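Beta-xylosidase (Uncultured organism, PDB 4MLG) is a family 43 glycoside hydrolase with a five-bladed beta-propeller fold that probably removes xylose units from the non-reducing ends of xylo-oligosaccharides. Local coordinates at residues Pro77-Gln82 with Phe99-Gln104; Gly282-Phe287 with Leu308-Asp313; Asp87-Asn92 with Pro137-Asp142. All coordinates share one frame; numbering follows the deposited sequence.

Contact 1. Residues Pro77-Gln82 with Phe99-Gln104; sequences PWAGRQ and FPLKDQ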
loop_
_atom_site.group_PDB
_atom_site.type_symbol
_atom_site.label_atom_id
_atom_site.label_comp_id
_atom_site.label_asym_id
_atom_site.label_seq_id
_atom_site.Cartn_x
_atom_site.Cartn_y
_atom_site.Cartn_z
ATOM N N PRO A 77 10.347 -10.993 -2.094
ATOM C CA PRO A 77 9.581 -10.930 -3.345
ATOM C C PRO A 77 8.884 -9.589 -3.579
ATOM O O PRO A 77 8.844 -9.116 -4.716
ATOM C CB PRO A 77 8.537 -12.039 -3.171
ATOM C CG PRO A 77 9.128 -12.962 -2.155
ATOM C CD PRO A 77 9.866 -12.068 -1.211
ATOM N N TRP A 78 8.341 -8.992 -2.523
ATOM C CA TRP A 78 7.610 -7.735 -2.653
ATOM C C TRP A 78 8.519 -6.533 -2.439
ATOM O O TRP A 78 8.048 -5.405 -2.293
ATOM C CB TRP A 78 6.442 -7.686 -1.663
ATOM C CG TRP A 78 6.861 -7.714 -0.217
ATOM C CD1 TRP A 78 7.171 -8.816 0.525
ATOM C CD2 TRP A 78 7.000 -6.587 0.660
ATOM N NE1 TRP A 78 7.499 -8.447 1.807
ATOM C CE2 TRP A 78 7.402 -7.085 1.917
ATOM C CE3 TRP A 78 6.825 -5.209 0.506
ATOM C CZ2 TRP A 78 7.635 -6.251 3.011
ATOM C CZ3 TRP A 78 7.057 -4.383 1.592
ATOM C CH2 TRP A 78 7.456 -4.906 2.829
ATOM N N ALA A 79 9.825 -6.782 -2.441
ATOM C CA ALA A 79 10.805 -5.768 -2.066
ATOM C C ALA A 79 10.837 -4.544 -2.971
ATOM O O ALA A 79 10.781 -4.649 -4.197
ATOM C CB ALA A 79 12.192 -6.379 -1.969
ATOM N N GLY A 80 10.924 -3.380 -2.336
ATOM C CA GLY A 80 11.180 -2.132 -3.025
ATOM C C GLY A 80 12.568 -1.658 -2.646
ATOM O O GLY A 80 13.525 -1.866 -3.390
ATOM N N ARG A 81 12.680 -1.040 -1.474
ATOM C CA ARG A 81 13.970 -0.578 -0.968
ATOM C C ARG A 81 13.939 -0.273 0.529
ATOM O O ARG A 81 12.870 -0.117 1.121
ATOM C CB ARG A 81 14.442 0.657 -1.741
ATOM C CG ARG A 81 13.474 1.828 -1.701
ATOM C CD ARG A 81 13.892 2.908 -2.683
ATOM N NE ARG A 81 12.968 4.037 -2.691
ATOM C CZ ARG A 81 13.175 5.175 -2.039
ATOM N NH1 ARG A 81 14.278 5.337 -1.322
ATOM N NH2 ARG A 81 12.282 6.153 -2.106
ATOM N N GLN A 82 15.131 -0.212 1.123
ATOM C CA GLN A 82 15.329 0.236 2.503
ATOM C C GLN A 82 14.789 -0.707 3.583
ATOM O O GLN A 82 13.624 -0.622 3.972
ATOM C CB GLN A 82 14.784 1.657 2.696
ATOM C CG GLN A 82 15.501 2.706 1.854
ATOM C CD GLN A 82 14.761 4.028 1.807
ATOM O OE1 GLN A 82 13.616 4.095 1.363
ATOM N NE2 GLN A 82 15.414 5.090 2.266
ATOM N N PHE A 99 10.157 -7.027 9.691
ATOM C CA PHE A 99 10.977 -5.996 9.070
ATOM C C PHE A 99 10.134 -4.960 8.335
ATOM O O PHE A 99 9.146 -5.300 7.686
ATOM C CB PHE A 99 11.984 -6.627 8.104
ATOM C CG PHE A 99 11.350 -7.438 7.006
ATOM C CD1 PHE A 99 11.018 -6.853 5.794
ATOM C CD2 PHE A 99 11.094 -8.789 7.185
ATOM C CE1 PHE A 99 10.433 -7.597 4.787
ATOM C CE2 PHE A 99 10.513 -9.537 6.179
ATOM C CZ PHE A 99 10.183 -8.940 4.979
ATOM N N PRO A 100 10.524 -3.684 8.446
ATOM C CA PRO A 100 9.908 -2.605 7.675
ATOM C C PRO A 100 10.600 -2.466 6.323
ATOM O O PRO A 100 11.815 -2.645 6.231
ATOM C CB PRO A 100 10.175 -1.376 8.539
ATOM C CG PRO A 100 11.459 -1.680 9.216
ATOM C CD PRO A 100 11.512 -3.176 9.413
ATOM N N LEU A 101 9.830 -2.159 5.287
ATOM C CA LEU A 101 10.373 -2.069 3.936
ATOM C C LEU A 101 9.371 -1.383 3.022
ATOM O O LEU A 101 8.198 -1.756 2.986
ATOM C CB LEU A 101 10.692 -3.466 3.398
ATOM C CG LEU A 101 11.351 -3.581 2.022
ATOM C CD1 LEU A 101 12.822 -3.207 2.091
ATOM C CD2 LEU A 101 11.182 -4.986 1.477
ATOM N N LYS A 102 9.830 -0.372 2.293
ATOM C CA LYS A 102 8.986 0.268 1.299
ATOM C C LYS A 102 8.674 -0.751 0.216
ATOM O O LYS A 102 9.566 -1.458 -0.250
ATOM C CB LYS A 102 9.681 1.487 0.691
ATOM C CG LYS A 102 9.871 2.657 1.646
ATOM C CD LYS A 102 10.441 3.858 0.905
ATOM C CE LYS A 102 10.573 5.077 1.802
ATOM N NZ LYS A 102 11.149 6.227 1.051
ATOM N N ASP A 103 7.406 -0.842 -0.172
ATOM C CA ASP A 103 7.018 -1.740 -1.251
ATOM C C ASP A 103 7.441 -1.162 -2.598
ATOM O O ASP A 103 8.200 -0.195 -2.661
ATOM C CB ASP A 103 5.512 -2.018 -1.226
ATOM C CG ASP A 103 4.677 -0.749 -1.192
ATOM O OD1 ASP A 103 5.173 0.315 -1.615
ATOM O OD2 ASP A 103 3.513 -0.819 -0.745
ATOM N N GLN A 104 6.937 -1.744 -3.678
ATOM C CA GLN A 104 7.297 -1.282 -5.011
ATOM C C GLN A 104 6.576 0.016 -5.374
ATOM O O GLN A 104 6.711 0.524 -6.487
ATOM C CB GLN A 104 7.038 -2.383 -6.038
ATOM C CG GLN A 104 7.883 -3.620 -5.785
ATOM C CD GLN A 104 7.448 -4.810 -6.609
ATOM O OE1 GLN A 104 6.653 -4.681 -7.540
ATOM N NE2 GLN A 104 7.967 -5.984 -6.268
HETATM O O HOH W 1 5.809 -4.505 -3.465
HETATM O O HOH W 2 14.077 7.164 1.958
#
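Leu101 lays its CD2 methyl over one face of the Trp78 indole, 4.0 Å from the centroid of the six-membered ring, a CH-pi contact 13° off the ring normal. With CG anti to the backbone nitrogen (chi1 -176°), CD2 also lies 3.9 Å from Ala79 CB, while CD1 is 3.2 Å from Arg81 O. Trp78 CZ2 runs up to Phe99 CE1 at 3.6 Å, while Asp103 CB sits at the indole edge, near its plane, 3.9 Å from Trp78 CE3. OD1 of Asp103 accepts the backbone NH groups of Asn105 and Ile107.

Farther along, the extended Lys102 chain passes CD over one face of the Arg81 guanidinium and brings NZ to 3.4 Å from Arg81 NH2. Salt bridges from Arg81 to Asp44 and Asp106 should offset this like-charge approach. Gln82 runs alongside Lys102 in the same direction. In the backbone, Lys102 N donates to Arg81 O at 3.3 Å, and Arg81 N returns a weak bond to Lys102 O at 3.4 Å. Lys130 of the second subunit packs on Pro77, Trp78 and Gln104. Gly80 and Arg81 are set against the single Lys102, a classic beta bulge at the open end of the 81-91/94-102 hairpin of one propeller blade.

Contact 2. Residues Gly282-Phe287 with Leu308-Asp313; sequences GKWYLF and LKYNPD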
loop_
_atom_site.group_PDB
_atom_site.type_symbol
_atom_site.label_atom_id
_atom_site.label_comp_id
_atom_site.label_asym_id
_atom_site.label_seq_id
_atom_site.Cartn_x
_atom_site.Cartn_y
_atom_site.Cartn_z
ATOM N N GLY A 282 20.896 -11.121 35.311
ATOM C CA GLY A 282 20.620 -10.343 36.507
ATOM C C GLY A 282 20.805 -8.846 36.352
ATOM O O GLY A 282 20.473 -8.079 37.258
ATOM N N LYS A 283 21.334 -8.423 35.209
ATOM C CA LYS A 283 21.571 -7.003 34.961
ATOM C C LYS A 283 20.851 -6.518 33.708
ATOM O O LYS A 283 20.697 -7.262 32.739
ATOM C CB LYS A 283 23.068 -6.720 34.843
ATOM C CG LYS A 283 23.869 -7.126 36.063
ATOM C CD LYS A 283 25.345 -6.827 35.878
ATOM C CE LYS A 283 26.143 -7.266 37.095
ATOM N NZ LYS A 283 27.598 -6.995 36.939
ATOM N N TRP A 284 20.413 -5.263 33.734
ATOM C CA TRP A 284 19.735 -4.666 32.592
ATOM C C TRP A 284 20.720 -3.889 31.723
ATOM O O TRP A 284 21.667 -3.288 32.231
ATOM C CB TRP A 284 18.601 -3.752 33.059
ATOM C CG TRP A 284 17.440 -4.494 33.652
ATOM C CD1 TRP A 284 17.331 -4.964 34.929
ATOM C CD2 TRP A 284 16.220 -4.847 32.988
ATOM N NE1 TRP A 284 16.120 -5.591 35.100
ATOM C CE2 TRP A 284 15.419 -5.532 33.925
ATOM C CE3 TRP A 284 15.727 -4.653 31.694
ATOM C CZ2 TRP A 284 14.152 -6.023 33.608
ATOM C CZ3 TRP A 284 14.469 -5.140 31.382
ATOM C CH2 TRP A 284 13.697 -5.817 32.333
ATOM N N TYR A 285 20.494 -3.910 30.413
ATOM C CA TYR A 285 21.381 -3.234 29.473
ATOM C C TYR A 285 20.604 -2.376 28.478
ATOM O O TYR A 285 19.499 -2.732 28.066
ATOM C CB TYR A 285 22.241 -4.254 28.722
ATOM C CG TYR A 285 23.144 -5.067 29.622
ATOM C CD1 TYR A 285 24.419 -4.619 29.945
ATOM C CD2 TYR A 285 22.723 -6.280 30.151
ATOM C CE1 TYR A 285 25.248 -5.356 30.771
ATOM C CE2 TYR A 285 23.544 -7.024 30.977
ATOM C CZ TYR A 285 24.806 -6.557 31.284
ATOM O OH TYR A 285 25.630 -7.293 32.105
ATOM N N LEU A 286 21.187 -1.243 28.100
ATOM C CA LEU A 286 20.593 -0.380 27.088
ATOM C C LEU A 286 21.423 -0.422 25.811
ATOM O O LEU A 286 22.362 0.356 25.646
ATOM C CB LEU A 286 20.490 1.061 27.593
ATOM C CG LEU A 286 19.894 2.083 26.619
ATOM C CD1 LEU A 286 18.418 1.805 26.383
ATOM C CD2 LEU A 286 20.110 3.507 27.112
ATOM N N PHE A 287 21.084 -1.344 24.915
ATOM C CA PHE A 287 21.749 -1.419 23.621
ATOM C C PHE A 287 21.326 -0.227 22.775
ATOM O O PHE A 287 20.140 0.075 22.679
ATOM C CB PHE A 287 21.395 -2.722 22.903
ATOM C CG PHE A 287 21.928 -3.954 23.579
ATOM C CD1 PHE A 287 23.128 -4.517 23.175
ATOM C CD2 PHE A 287 21.228 -4.552 24.613
ATOM C CE1 PHE A 287 23.619 -5.650 23.792
ATOM C CE2 PHE A 287 21.716 -5.685 25.234
ATOM C CZ PHE A 287 22.914 -6.233 24.823
ATOM N N LEU A 308 21.998 -0.528 32.333
ATOM C CA LEU A 308 20.843 0.251 32.761
ATOM C C LEU A 308 20.461 -0.105 34.194
ATOM O O LEU A 308 20.399 -1.280 34.556
ATOM C CB LEU A 308 19.661 0.009 31.821
ATOM C CG LEU A 308 18.436 0.903 32.014
ATOM C CD1 LEU A 308 18.051 1.556 30.698
ATOM C CD2 LEU A 308 17.269 0.110 32.578
ATOM N N LYS A 309 20.210 0.914 35.010
ATOM C CA LYS A 309 19.889 0.698 36.416
ATOM C C LYS A 309 18.603 1.410 36.821
ATOM O O LYS A 309 18.297 2.493 36.321
ATOM C CB LYS A 309 21.049 1.150 37.306
ATOM C CG LYS A 309 22.321 0.340 37.117
ATOM C CD LYS A 309 23.440 0.853 38.007
ATOM C CE LYS A 309 24.703 0.025 37.835
ATOM N NZ LYS A 309 25.824 0.547 38.666
ATOM N N TYR A 310 17.854 0.794 37.730
ATOM C CA TYR A 310 16.587 1.354 38.182
ATOM C C TYR A 310 16.695 1.938 39.584
ATOM O O TYR A 310 17.508 1.494 40.396
ATOM C CB TYR A 310 15.488 0.288 38.171
ATOM C CG TYR A 310 15.199 -0.314 36.815
ATOM C CD1 TYR A 310 14.322 0.302 35.932
ATOM C CD2 TYR A 310 15.792 -1.507 36.424
ATOM C CE1 TYR A 310 14.050 -0.250 34.694
ATOM C CE2 TYR A 310 15.526 -2.066 35.190
ATOM C CZ TYR A 310 14.656 -1.434 34.329
ATOM O OH TYR A 310 14.392 -1.991 33.097
ATOM N N ASN A 311 15.865 2.938 39.858
ATOM C CA ASN A 311 15.714 3.461 41.206
ATOM C C ASN A 311 14.585 2.716 41.905
ATOM O O ASN A 311 13.647 2.261 41.250
ATOM C CB ASN A 311 15.429 4.963 41.165
ATOM C CG ASN A 311 16.620 5.766 40.688
ATOM O OD1 ASN A 311 17.757 5.502 41.078
ATOM N ND2 ASN A 311 16.366 6.750 39.832
ATOM N N PRO A 312 14.676 2.576 43.238
ATOM C CA PRO A 312 13.684 1.839 44.032
ATOM C C PRO A 312 12.239 2.290 43.802
ATOM O O PRO A 312 11.318 1.508 44.044
ATOM C CB PRO A 312 14.109 2.135 45.471
ATOM C CG PRO A 312 15.576 2.345 45.379
ATOM C CD PRO A 312 15.801 3.044 44.069
ATOM N N ASP A 313 12.040 3.520 43.336
ATOM C CA ASP A 313 10.694 4.014 43.058
ATOM C C ASP A 313 10.220 3.624 41.657
ATOM O O ASP A 313 9.137 4.021 41.227
ATOM C CB ASP A 313 10.613 5.533 43.251
ATOM C CG ASP A 313 11.273 6.304 42.124
ATOM O OD1 ASP A 313 12.342 5.871 41.647
ATOM O OD2 ASP A 313 10.719 7.346 41.714
HETATM O O HOH W 3 21.719 -3.181 35.304
#
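Tyr310 turns the edge of its ring into the face of Trp284, a T-shaped pair with planes 89° apart and 4.7 Å between the phenol centroid and that of the indole five-membered ring. The CE2 corner of Tyr310 leads, coming 3.4 Å from Trp284 CD1. Its hydroxyl reaches over the same indole, toward the benzo half, with Tyr310 OH 3.3 Å from Trp284 CE3. With CG of Trp284 anti to its carbonyl carbon (chi1 -70°), the indole lies alongside the chain after strand 302-308, where the Tyr310 ring meets it. That strand is paired with 283-290 and with the N-terminal strand 5-6, so this blade of the propeller joins the two ends of the polypeptide. The aromatic cluster extends to the neighbouring blade: Tyr230 of strand 223-230 stacks on Tyr310 and meets Trp284 nearly at a right angle, and His228 also meets the indole.

Next to the ring pair the backbones are tied by Leu308 N, which donates to Trp284 O at 2.8 Å. Trp284 N donates to a water at 2.9 Å. Leu308 CD1 lies 4.0 Å from Leu286 CB, and Ile316 and Ile319 continue this apolar patch on Leu308 and Leu286 respectively.

Contact 3. Residues Asp87-Asn92 with Pro137-Asp142; sequences DVAFRN and PCIWPD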
loop_
_atom_site.group_PDB
_atom_site.type_symbol
_atom_site.label_atom_id
_atom_site.label_comp_id
_atom_site.label_asym_id
_atom_site.label_seq_id
_atom_site.Cartn_x
_atom_site.Cartn_y
_atom_site.Cartn_z
ATOM N N ASP A 87 12.544 -6.360 14.285
ATOM C CA ASP A 87 12.444 -6.986 15.602
ATOM C C ASP A 87 12.037 -8.455 15.464
ATOM O O ASP A 87 11.427 -8.846 14.467
ATOM C CB ASP A 87 11.454 -6.227 16.494
ATOM C CG ASP A 87 11.517 -6.667 17.948
ATOM O OD1 ASP A 87 12.484 -7.364 18.320
ATOM O OD2 ASP A 87 10.604 -6.309 18.723
ATOM N N VAL A 88 12.380 -9.262 16.465
ATOM C CA VAL A 88 12.157 -10.705 16.404
ATOM C C VAL A 88 11.372 -11.205 17.617
ATOM O O VAL A 88 11.567 -10.721 18.731
ATOM C CB VAL A 88 13.502 -11.464 16.305
ATOM C CG1 VAL A 88 13.282 -12.970 16.272
ATOM C CG2 VAL A 88 14.276 -11.015 15.075
ATOM N N ALA A 89 10.479 -12.166 17.395
ATOM C CA ALA A 89 9.721 -12.781 18.480
ATOM C C ALA A 89 9.705 -14.300 18.353
ATOM O O ALA A 89 9.692 -14.838 17.247
ATOM C CB ALA A 89 8.306 -12.244 18.504
ATOM N N PHE A 90 9.699 -14.985 19.491
ATOM C CA PHE A 90 9.667 -16.444 19.505
ATOM C C PHE A 90 8.288 -16.964 19.898
ATOM O O PHE A 90 7.796 -16.679 20.991
ATOM C CB PHE A 90 10.729 -16.994 20.460
ATOM C CG PHE A 90 10.722 -18.491 20.574
ATOM C CD1 PHE A 90 11.159 -19.281 19.524
ATOM C CD2 PHE A 90 10.278 -19.110 21.731
ATOM C CE1 PHE A 90 11.155 -20.661 19.624
ATOM C CE2 PHE A 90 10.270 -20.490 21.838
ATOM C CZ PHE A 90 10.711 -21.266 20.782
ATOM N N ARG A 91 7.670 -17.723 19.000
ATOM C CA ARG A 91 6.362 -18.314 19.262
ATOM C C ARG A 91 6.160 -19.567 18.418
ATOM O O ARG A 91 6.635 -19.641 17.281
ATOM C CB ARG A 91 5.250 -17.300 18.983
ATOM C CG ARG A 91 3.864 -17.750 19.428
ATOM C CD ARG A 91 2.825 -16.666 19.182
ATOM N NE ARG A 91 1.538 -16.979 19.797
ATOM C CZ ARG A 91 0.500 -16.148 19.821
ATOM N NH1 ARG A 91 0.596 -14.948 19.266
ATOM N NH2 ARG A 91 -0.635 -16.515 20.401
ATOM N N ASN A 92 5.464 -20.550 18.986
ATOM C CA ASN A 92 5.156 -21.801 18.297
ATOM C C ASN A 92 6.403 -22.568 17.871
ATOM O O ASN A 92 6.388 -23.287 16.871
ATOM C CB ASN A 92 4.255 -21.545 17.083
ATOM C CG ASN A 92 3.028 -20.728 17.430
ATOM O OD1 ASN A 92 2.373 -20.969 18.445
ATOM N ND2 ASN A 92 2.712 -19.750 16.590
ATOM N N PRO A 137 8.922 -1.561 13.864
ATOM C CA PRO A 137 8.049 -2.426 14.659
ATOM C C PRO A 137 8.754 -2.972 15.893
ATOM O O PRO A 137 9.968 -3.189 15.874
ATOM C CB PRO A 137 7.737 -3.571 13.697
ATOM C CG PRO A 137 8.944 -3.661 12.844
ATOM C CD PRO A 137 9.415 -2.246 12.657
ATOM N N CYS A 138 7.986 -3.179 16.956
ATOM C CA CYS A 138 8.479 -3.812 18.172
ATOM C C CYS A 138 7.494 -4.897 18.589
ATOM O O CYS A 138 6.308 -4.626 18.767
ATOM C CB CYS A 138 8.624 -2.778 19.289
ATOM S SG CYS A 138 8.816 -3.483 20.943
ATOM N N ILE A 139 7.976 -6.125 18.740
ATOM C CA ILE A 139 7.092 -7.235 19.078
ATOM C C ILE A 139 7.228 -7.635 20.541
ATOM O O ILE A 139 8.289 -8.084 20.976
ATOM C CB ILE A 139 7.346 -8.458 18.188
ATOM C CG1 ILE A 139 7.567 -8.023 16.739
ATOM C CG2 ILE A 139 6.179 -9.426 18.288
ATOM C CD1 ILE A 139 6.369 -7.341 16.118
ATOM N N TRP A 140 6.141 -7.479 21.289
ATOM C CA TRP A 140 6.161 -7.695 22.731
ATOM C C TRP A 140 5.344 -8.908 23.175
ATOM O O TRP A 140 4.118 -8.921 23.048
ATOM C CB TRP A 140 5.675 -6.437 23.453
ATOM C CG TRP A 140 5.412 -6.641 24.908
ATOM C CD1 TRP A 140 4.207 -6.552 25.542
ATOM C CD2 TRP A 140 6.373 -6.977 25.914
ATOM N NE1 TRP A 140 4.360 -6.806 26.884
ATOM C CE2 TRP A 140 5.681 -7.071 27.138
ATOM C CE3 TRP A 140 7.753 -7.205 25.900
ATOM C CZ2 TRP A 140 6.322 -7.385 28.335
ATOM C CZ3 TRP A 140 8.387 -7.516 27.089
ATOM C CH2 TRP A 140 7.672 -7.603 28.290
ATOM N N PRO A 141 6.029 -9.936 23.698
ATOM C CA PRO A 141 5.373 -11.122 24.258
ATOM C C PRO A 141 4.791 -10.816 25.634
ATOM O O PRO A 141 5.469 -11.011 26.644
ATOM C CB PRO A 141 6.520 -12.134 24.392
ATOM C CG PRO A 141 7.660 -11.566 23.586
ATOM C CD PRO A 141 7.492 -10.087 23.665
ATOM N N ASP A 142 3.550 -10.342 25.667
ATOM C CA ASP A 142 2.910 -9.947 26.916
ATOM C C ASP A 142 2.601 -11.153 27.800
ATOM O O ASP A 142 2.557 -12.290 27.329
ATOM C CB ASP A 142 1.630 -9.160 26.631
ATOM C CG ASP A 142 1.085 -8.462 27.862
ATOM O OD1 ASP A 142 1.421 -7.278 28.071
ATOM O OD2 ASP A 142 0.323 -9.098 28.622
HETATM O O HOH W 4 9.624 -10.460 21.023
#
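Two strands of adjacent propeller blades face each other near the calcium site, and the carboxylate of Asp87 spans the gap between them to the backbone of Ile139. OD2 of Asp87 accepts Ile139 N at 2.6 Å, with the N-H pointing almost straight at it (166°) and arriving on the anti side, somewhat out of the carboxylate plane. The other oxygen, OD1, takes the NH of the next residue, Val88 N, at 2.7 Å from above the carboxylate plane, and it also accepts NE2 of His19. Three N-H donors therefore fix how this buried group is rotated. What carries it across is the first torsion, with CG anti to the backbone nitrogen (chi1 -169°), and the CB methylene rests against the carbonyl oxygen of Pro137.

The strands 87-91 and 138-141 run the same way, 23° from parallel, as the innermost strands of successive blades do around a propeller axis. Their axes come within 6.2 Å, yet each belongs to its own sheet: Ala89 bonds through its backbone to Tyr96, and Trp140 to Tyr148. Side chains and solvent bridge the space instead. Ala89 CB meets the CG2 branch of Ile139 at 3.5 Å, while Met149 and Tyr98 also pack on Ile139. One water donates to Val88 O and also to Ile139 O, the latter at 2.7 Å.

Trp226 lies against both Asp87 and Cys138, and the Cys138 side chain is about 5 Å from the bound calcium. Trp140 points away from strand 87-91 and packs on Met227 and Tyr229. Its NE1, with the acceptor close to the indole plane, donates to Asp142 OD1 at 3.2 Å, an oxygen that also bonds the hydroxyl of Tyr234. The bend between Trp140 and Asp142 is an inverse gamma turn centred on Pro141.

In the fold
Contacts 1 and 3 share strand 81-91: its start carries the bulge of contact 1, and its later residues form one side of contact 3, and the two centres are 20 Å apart. They touch through Pro100 CD and Pro137 CD, 4.0 Å from each other. Asp85, which with His274 binds the calcium ion, sits on the same strand between them. Contact 2 belongs to a non-adjacent blade, its centre 36 Å from that of contact 1 and on the opposite side of the chain's centre. It comes closer to contact 3, with nearest atoms about 7 Å apart, and its Leu286 side chain is about 10 Å from the calcium.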